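Local coordinates for protein alpha-ketoglutarate-dependent non-heme iron oxygenase EasH (PDB 5M0T) that is an iron(II)- and 2-oxoglutarate-dependent oxygenase that takes part in cycloclavine biosynthesis, within the ergot alkaloid pathway, at residues V195-P198 with G199-V202. Residues are numbered along the deposited sequence; the frame is centred on the assembly and turned at random.
Sequences VMNP and GDAV. With ZN (zinc ion), chain G.
Asn197 and Asp200 grip each other across a type II beta turn that leads into strand 201-205 of the cupin fold. Asp200 N donates to Asn197 O at 3.1 Å and closes the turn. In return, Asn197 N donates to Asp200 OD2 at 3.2 Å, reaching this oxygen from above the carboxylate plane. Pro198 and Gly199 form the corner. Gly199 takes the third position of the turn with a positive phi of 97°, the usual place for glycine in a type II turn.

With CG placed opposite its own carbonyl carbon (chi1 -65°), the Asp200 carboxylate swings back towards Asn197 N. OD2 binds a zinc ion at 2.0 Å as well as accepting the Asn197 N-H. Glu37 binds the same zinc, and Gly38 N holds Asp200 OD1, so both carboxylate oxygens are engaged and the group's rotation is restricted. Asn197 approaches the metal indirectly: its OD1 accepts a hydrogen bond at 3.0 Å from a water that is a zinc ligand, while ND2 is hydrogen-bonded to Asp161 OD1. This zinc site is distinct from the iron site, formed by His132, Glu134 and His210.

Met196 supplies the apolar part. It runs alongside Asp200, the two pointing opposite ways, with Met196 CG 3.8 Å from Asp200 CB. SD then lies against the backbone where Ala201 joins Val202. A bend at chi3 (-61°) turns the methyl of Met196 towards Val202, and the two side chains lie roughly perpendicular. Val35 and Phe162 also touch Met196. At its end, the methyl CE rests 4.0 Å from Val202 CB.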
loop_
_atom_site.group_PDB
_atom_site.type_symbol
_atom_site.label_atom_id
_atom_site.label_comp_id
_atom_site.label_asym_id
_atom_site.label_seq_id
_atom_site.Cartn_x
_atom_site.Cartn_y
_atom_site.Cartn_z
ATOM N N VAL A 195 -4.367 20.815 -24.776
ATOM C CA VAL A 195 -4.810 22.202 -24.809
ATOM C C VAL A 195 -6.198 22.277 -24.159
ATOM O O VAL A 195 -7.092 21.538 -24.550
ATOM C CB VAL A 195 -4.824 22.738 -26.250
ATOM C CG1 VAL A 195 -5.407 24.138 -26.285
ATOM C CG2 VAL A 195 -3.406 22.745 -26.824
ATOM N N MET A 196 -6.371 23.159 -23.179
ATOM C CA MET A 196 -7.501 23.076 -22.247
ATOM C C MET A 196 -7.758 24.405 -21.579
ATOM O O MET A 196 -6.829 25.142 -21.327
ATOM C CB MET A 196 -7.191 22.077 -21.128
ATOM C CG MET A 196 -7.375 20.612 -21.470
ATOM S SD MET A 196 -7.189 19.545 -20.027
ATOM C CE MET A 196 -5.486 19.900 -19.540
ATOM N N ASN A 197 -9.031 24.705 -21.287
ATOM C CA ASN A 197 -9.390 25.863 -20.477
ATOM C C ASN A 197 -9.456 25.490 -19.015
ATOM O O ASN A 197 -9.454 24.310 -18.699
ATOM C CB ASN A 197 -10.714 26.431 -20.964
ATOM C CG ASN A 197 -10.573 27.079 -22.329
ATOM O OD1 ASN A 197 -11.181 26.660 -23.310
ATOM N ND2 ASN A 197 -9.717 28.096 -22.404
ATOM N N PRO A 198 -9.507 26.490 -18.110
ATOM C CA PRO A 198 -9.567 26.156 -16.688
ATOM C C PRO A 198 -10.777 25.302 -16.349
ATOM O O PRO A 198 -11.871 25.599 -16.813
ATOM C CB PRO A 198 -9.684 27.520 -16.009
ATOM C CG PRO A 198 -8.997 28.457 -16.945
ATOM C CD PRO A 198 -9.317 27.940 -18.314
ATOM N N GLY A 199 -10.562 24.242 -15.576
ATOM C CA GLY A 199 -11.620 23.306 -15.218
ATOM C C GLY A 199 -11.680 22.057 -16.076
ATOM O O GLY A 199 -12.151 21.013 -15.608
ATOM N N ASP A 200 -11.215 22.151 -17.328
ATOM C CA ASP A 200 -10.992 20.967 -18.174
ATOM C C ASP A 200 -9.900 20.144 -17.520
ATOM O O ASP A 200 -9.030 20.703 -16.840
ATOM C CB ASP A 200 -10.607 21.345 -19.620
ATOM C CG ASP A 200 -11.745 22.076 -20.380
ATOM O OD1 ASP A 200 -12.903 22.024 -19.915
ATOM O OD2 ASP A 200 -11.495 22.703 -21.431
ATOM N N ALA A 201 -9.964 18.825 -17.684
ATOM C CA ALA A 201 -8.992 17.921 -17.092
ATOM C C ALA A 201 -8.534 16.938 -18.124
ATOM O O ALA A 201 -9.339 16.496 -18.934
ATOM C CB ALA A 201 -9.587 17.188 -15.920
ATOM N N VAL A 202 -7.235 16.624 -18.137
ATOM C CA VAL A 202 -6.751 15.536 -18.974
ATOM C C VAL A 202 -6.681 14.293 -18.069
ATOM O O VAL A 202 -6.095 14.334 -16.986
ATOM C CB VAL A 202 -5.447 15.874 -19.746
ATOM C CG1 VAL A 202 -4.230 16.061 -18.837
ATOM C CG2 VAL A 202 -5.149 14.784 -20.769
HETATM ZN ZN ZN G . -12.032 23.171 -23.262
HETATM O O HOH W 1 -13.033 24.562 -22.252
#